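Local structure of 'Carboxyl esterase 2 (Tuber melanosporum Mel28, 5MIF) at residues T76-S81 / E175-D180; Q168-H173 / T182-G187. The protein is a fungal carboxylesterase of the alpha/beta hydrolase fold that probably hydrolyses carboxylic esters. One frame throughout, in Å; residues are numbered along the deposited sequence.

Overall arrangement
Both contacts lie on the same side of the chain's centre, about 11 Å apart between their centres, and both reach the central mixed sheet of the alpha/beta hydrolase fold. Their segments alternate along the chain: 76-81 on strand 75-82, at one edge of the sheet, 168-173 at the end of helix 158-173, 175-180 in the loop and short strand that follow, and 182-187, which turns a corner and enters strand 184-189. W169 joins them, its ring packing on both L80 and L177 of contact 1, while V179 meets L170 of contact 2. Contact 2 is buried between helix and inner strand; contact 1 is a surface contact at the sheet edge. Strand 184-189 leads toward S190, the probable nucleophile of the esterase.

Contact 1 (T76-S81 / E175-D180); sequences TTKILS and EKLGVD
K78 sends CG anti to its backbone nitrogen (chi1 -176°) and then runs fully extended, while L177 turns CG to lie beside its own nitrogen (chi1 -63°), and the two chains cross at about a right angle. The site is the edge of the alpha/beta hydrolase sheet, where 75-82, an outermost strand within this chain, faces the loop that follows helix 158-173. K78 uses the far part of its chain: CD lies 3.6 Å from CD2 of L177, and NZ comes to 3.3 Å from the same methyl. NZ rests against that methyl without a hydrogen bond between the two segments; lysine suits this place because its methylenes can lie against a leucine on an exposed strand.

L80 lies two residues further along and therefore on the same side of the strand. Its CD1 meets L177 CD1 end to end at 3.9 Å, an apolar contact at ordinary van der Waals distance. L177 thus divides its two methyls between two partners, which a branched leucine does well, and W169 of helix 158-173 packs against both leucines. L94 of the adjoining strand also touches L177, whose carbonyl oxygen accepts a hydrogen bond from K96 NZ.

After L177 the chain turns at G178, which adopts a positive phi (89°), a conformation that suits glycine because it has no side chain to meet the carbonyl oxygen before it. Within this turn, G178 N donates to E175 O at 3.0 Å.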
loop_
_atom_site.group_PDB
_atom_site.type_symbol
_atom_site.label_atom_id
_atom_site.label_comp_id
_atom_site.label_asym_id
_atom_site.label_seq_id
_atom_site.Cartn_x
_atom_site.Cartn_y
_atom_site.Cartn_z
ATOM N N THR A 76 8.848 -14.175 22.979
ATOM C CA THR A 76 10.006 -14.391 23.833
ATOM C C THR A 76 11.164 -13.504 23.377
ATOM O O THR A 76 11.226 -13.098 22.212
ATOM C CB THR A 76 10.464 -15.851 23.828
ATOM O OG1 THR A 76 10.772 -16.247 22.489
ATOM C CG2 THR A 76 9.383 -16.767 24.417
ATOM N N THR A 77 12.081 -13.232 24.300
ATOM C CA THR A 77 13.265 -12.409 24.047
ATOM C C THR A 77 14.538 -13.161 24.418
ATOM O O THR A 77 14.677 -13.626 25.553
ATOM C CB THR A 77 13.253 -11.103 24.866
ATOM O OG1 THR A 77 12.121 -10.307 24.515
ATOM C CG2 THR A 77 14.528 -10.304 24.617
ATOM N N LYS A 78 15.466 -13.283 23.475
ATOM C CA LYS A 78 16.790 -13.773 23.827
ATOM C C LYS A 78 17.802 -12.652 23.566
ATOM O O LYS A 78 17.929 -12.150 22.443
ATOM C CB LYS A 78 17.143 -15.045 23.050
ATOM C CG LYS A 78 18.485 -15.640 23.459
ATOM C CD LYS A 78 18.679 -17.053 22.935
ATOM C CE LYS A 78 19.851 -17.734 23.645
ATOM N NZ LYS A 78 19.927 -19.207 23.396
ATOM N N ILE A 79 18.495 -12.245 24.625
ATOM C CA ILE A 79 19.488 -11.178 24.556
ATOM C C ILE A 79 20.849 -11.727 24.151
ATOM O O ILE A 79 21.412 -12.605 24.817
ATOM C CB ILE A 79 19.588 -10.454 25.902
ATOM C CG1 ILE A 79 18.178 -10.125 26.401
ATOM C CG2 ILE A 79 20.453 -9.207 25.779
ATOM C CD1 ILE A 79 18.122 -9.457 27.754
ATOM N N LEU A 80 21.368 -11.220 23.038
ATOM C CA LEU A 80 22.600 -11.750 22.468
ATOM C C LEU A 80 23.727 -10.717 22.436
ATOM O O LEU A 80 23.561 -9.607 21.924
ATOM C CB LEU A 80 22.326 -12.290 21.060
ATOM C CG LEU A 80 21.303 -13.436 21.001
ATOM C CD1 LEU A 80 20.890 -13.735 19.567
ATOM C CD2 LEU A 80 21.866 -14.695 21.686
ATOM N N SER A 81 24.881 -11.102 22.975
ATOM C CA SER A 81 26.090 -10.305 22.838
ATOM C C SER A 81 26.983 -11.016 21.839
ATOM O O SER A 81 27.715 -11.930 22.213
ATOM C CB SER A 81 26.794 -10.169 24.187
ATOM O OG SER A 81 26.005 -9.397 25.069
ATOM N N GLU A 175 19.900 -21.607 13.364
ATOM C CA GLU A 175 19.194 -22.872 13.490
ATOM C C GLU A 175 19.153 -23.311 14.952
ATOM O O GLU A 175 18.128 -23.789 15.429
ATOM C CB GLU A 175 19.846 -23.941 12.618
ATOM C CG GLU A 175 19.005 -25.196 12.468
ATOM C CD GLU A 175 19.496 -26.103 11.355
ATOM O OE1 GLU A 175 20.260 -25.624 10.490
ATOM O OE2 GLU A 175 19.095 -27.285 11.338
ATOM N N LYS A 176 20.238 -23.054 15.677
ATOM C CA LYS A 176 20.347 -23.443 17.078
ATOM C C LYS A 176 19.460 -22.602 17.980
ATOM O O LYS A 176 19.194 -22.970 19.124
ATOM C CB LYS A 176 21.798 -23.263 17.527
ATOM C CG LYS A 176 22.805 -24.008 16.672
ATOM C CD LYS A 176 24.219 -23.580 17.023
ATOM C CE LYS A 176 25.254 -24.402 16.283
ATOM N NZ LYS A 176 26.581 -23.752 16.373
ATOM N N LEU A 177 18.953 -21.502 17.442
ATOM C CA LEU A 177 18.023 -20.651 18.176
ATOM C C LEU A 177 16.586 -20.870 17.726
ATOM O O LEU A 177 15.669 -20.196 18.198
ATOM C CB LEU A 177 18.402 -19.181 18.009
ATOM C CG LEU A 177 19.761 -18.782 18.580
ATOM C CD1 LEU A 177 20.065 -17.341 18.225
ATOM C CD2 LEU A 177 19.793 -19.005 20.087
ATOM N N GLY A 178 16.394 -21.795 16.793
ATOM C CA GLY A 178 15.052 -22.146 16.367
ATOM C C GLY A 178 14.538 -21.293 15.221
ATOM O O GLY A 178 13.332 -21.197 15.020
ATOM N N VAL A 179 15.441 -20.651 14.485
ATOM C CA VAL A 179 15.026 -19.894 13.312
ATOM C C VAL A 179 15.708 -20.464 12.086
ATOM O O VAL A 179 16.731 -21.145 12.178
ATOM C CB VAL A 179 15.339 -18.379 13.420
ATOM C CG1 VAL A 179 14.672 -17.784 14.646
ATOM C CG2 VAL A 179 16.843 -18.139 13.438
ATOM N N ASP A 180 15.128 -20.171 10.933
ATOM C CA ASP A 180 15.625 -20.696 9.674
ATOM C C ASP A 180 16.349 -19.611 8.891
ATOM O O ASP A 180 15.714 -18.770 8.261
ATOM C CB ASP A 180 14.456 -21.275 8.864
ATOM C CG ASP A 180 14.883 -21.837 7.522
ATOM O OD1 ASP A 180 16.101 -21.935 7.252
ATOM O OD2 ASP A 180 13.978 -22.147 6.722
#

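Contact 2 (Q168-H173 / T182-G187); sequences QWLLEH and TNMGFG
This is a buried apolar contact between helix and sheet, in which L170 and L171 near the end of helix 158-173 close on M184 of strand 184-189. One atom of the strand does all the touching: the terminal methyl CE of M184 lies 3.6 Å from L170 CD2 and 3.5 Å from L171 CD2. The approaches differ. L170 and M184 reach toward each other tip to tip, whereas the L171 side chain crosses that of M184 at about a right angle. M184 stretches out from the strand through CG and SD, then bends at its last torsion (chi3 -66°), placing the methyl between the two leucine branches.

Helix 158-173 lies in the beta-alpha-beta crossover of the alpha/beta hydrolase fold from strand 142-147 to parallel strand 184-189, with 109-115 between them in the sheet; V111 of 109-115 also touches L170. Methionine suits this place because its long, unbranched chain can span from the sheet to the helix, and leucine because its branched end presents a methyl, CD2, to the methionine methyl. P181 lies against L171, while at the corner before the strand, T182 OG1 and N183 ND2 hydrogen-bond to separate carboxylate oxygens of D180.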
loop_
_atom_site.group_PDB
_atom_site.type_symbol
_atom_site.label_atom_id
_atom_site.label_comp_id
_atom_site.label_asym_id
_atom_site.label_seq_id
_atom_site.Cartn_x
_atom_site.Cartn_y
_atom_site.Cartn_z
ATOM N N GLN A 168 25.708 -12.232 9.499
ATOM C CA GLN A 168 26.562 -13.392 9.210
ATOM C C GLN A 168 26.522 -14.391 10.368
ATOM O O GLN A 168 26.546 -15.608 10.154
ATOM C CB GLN A 168 28.010 -12.965 8.938
ATOM C CG GLN A 168 28.192 -11.974 7.784
ATOM C CD GLN A 168 27.326 -12.281 6.565
ATOM O OE1 GLN A 168 27.482 -13.323 5.926
ATOM N NE2 GLN A 168 26.408 -11.375 6.247
ATOM N N TRP A 169 26.483 -13.870 11.589
ATOM C CA TRP A 169 26.340 -14.698 12.776
ATOM C C TRP A 169 25.007 -15.443 12.785
ATOM O O TRP A 169 24.959 -16.628 13.099
ATOM C CB TRP A 169 26.462 -13.850 14.046
ATOM C CG TRP A 169 26.481 -14.676 15.302
ATOM C CD1 TRP A 169 27.586 -15.114 15.972
ATOM C CD2 TRP A 169 25.346 -15.170 16.032
ATOM N NE1 TRP A 169 27.211 -15.850 17.068
ATOM C CE2 TRP A 169 25.844 -15.901 17.129
ATOM C CE3 TRP A 169 23.956 -15.067 15.863
ATOM C CZ2 TRP A 169 25.007 -16.521 18.060
ATOM C CZ3 TRP A 169 23.123 -15.688 16.787
ATOM C CH2 TRP A 169 23.654 -16.405 17.872
ATOM N N LEU A 170 23.930 -14.734 12.463
ATOM C CA LEU A 170 22.596 -15.324 12.415
ATOM C C LEU A 170 22.571 -16.447 11.384
ATOM O O LEU A 170 21.978 -17.495 11.619
ATOM C CB LEU A 170 21.544 -14.263 12.084
ATOM C CG LEU A 170 20.071 -14.700 11.999
ATOM C CD1 LEU A 170 19.586 -15.263 13.318
ATOM C CD2 LEU A 170 19.168 -13.558 11.547
ATOM N N LEU A 171 23.226 -16.224 10.246
ATOM C CA LEU A 171 23.291 -17.230 9.197
ATOM C C LEU A 171 23.914 -18.538 9.677
ATOM O O LEU A 171 23.462 -19.616 9.311
ATOM C CB LEU A 171 24.052 -16.688 7.990
ATOM C CG LEU A 171 23.209 -15.712 7.160
ATOM C CD1 LEU A 171 24.039 -15.026 6.086
ATOM C CD2 LEU A 171 22.023 -16.431 6.540
ATOM N N GLU A 172 24.945 -18.436 10.501
ATOM C CA GLU A 172 25.669 -19.600 10.984
ATOM C C GLU A 172 25.021 -20.271 12.195
ATOM O O GLU A 172 25.122 -21.484 12.365
ATOM C CB GLU A 172 27.107 -19.216 11.331
ATOM C CG GLU A 172 27.924 -20.376 11.878
ATOM C CD GLU A 172 29.345 -19.986 12.189
ATOM O OE1 GLU A 172 30.059 -20.795 12.824
ATOM O OE2 GLU A 172 29.748 -18.865 11.807
ATOM N N HIS A 173 24.396 -19.481 13.058
ATOM C CA HIS A 173 23.959 -19.999 14.350
ATOM C C HIS A 173 22.448 -19.993 14.565
ATOM O O HIS A 173 21.965 -20.460 15.593
ATOM C CB HIS A 173 24.638 -19.201 15.469
ATOM C CG HIS A 173 26.132 -19.304 15.455
ATOM N ND1 HIS A 173 26.801 -20.462 15.799
ATOM C CD2 HIS A 173 27.087 -18.398 15.133
ATOM C CE1 HIS A 173 28.104 -20.264 15.688
ATOM N NE2 HIS A 173 28.305 -19.021 15.284
ATOM N N THR A 182 17.733 -19.674 6.168
ATOM C CA THR A 182 17.449 -19.723 4.739
ATOM C C THR A 182 16.091 -19.114 4.422
ATOM O O THR A 182 15.734 -18.960 3.260
ATOM C CB THR A 182 17.478 -21.168 4.193
ATOM O OG1 THR A 182 16.262 -21.839 4.550
ATOM C CG2 THR A 182 18.656 -21.930 4.756
ATOM N N ASN A 183 15.327 -18.773 5.451
ATOM C CA ASN A 183 14.097 -18.027 5.241
ATOM C C ASN A 183 14.141 -16.655 5.911
ATOM O O ASN A 183 13.365 -16.375 6.831
ATOM C CB ASN A 183 12.897 -18.815 5.751
ATOM C CG ASN A 183 12.114 -19.436 4.632
ATOM O OD1 ASN A 183 11.482 -18.730 3.840
ATOM N ND2 ASN A 183 12.173 -20.765 4.528
ATOM N N MET A 184 15.014 -15.785 5.409
ATOM C CA MET A 184 15.310 -14.533 6.101
ATOM C C MET A 184 14.750 -13.319 5.381
ATOM O O MET A 184 14.842 -13.216 4.160
ATOM C CB MET A 184 16.829 -14.372 6.259
ATOM C CG MET A 184 17.260 -13.203 7.148
ATOM S SD MET A 184 19.054 -13.009 7.225
ATOM C CE MET A 184 19.504 -14.511 8.072
ATOM N N GLY A 185 14.197 -12.384 6.150
ATOM C CA GLY A 185 13.860 -11.091 5.608
ATOM C C GLY A 185 14.769 -10.017 6.183
ATOM O O GLY A 185 15.374 -10.200 7.255
ATOM N N PHE A 186 14.895 -8.918 5.442
ATOM C CA PHE A 186 15.471 -7.669 5.934
ATOM C C PHE A 186 14.367 -6.635 6.060
ATOM O O PHE A 186 13.531 -6.503 5.163
ATOM C CB PHE A 186 16.536 -7.099 4.985
ATOM C CG PHE A 186 17.881 -7.748 5.081
ATOM C CD1 PHE A 186 18.105 -8.836 5.898
ATOM C CD2 PHE A 186 18.940 -7.243 4.338
ATOM C CE1 PHE A 186 19.369 -9.421 5.956
ATOM C CE2 PHE A 186 20.190 -7.814 4.392
ATOM C CZ PHE A 186 20.408 -8.905 5.213
ATOM N N GLY A 187 14.383 -5.875 7.147
ATOM C CA GLY A 187 13.531 -4.707 7.263
ATOM C C GLY A 187 14.342 -3.549 7.840
ATOM O O GLY A 187 15.272 -3.764 8.622
#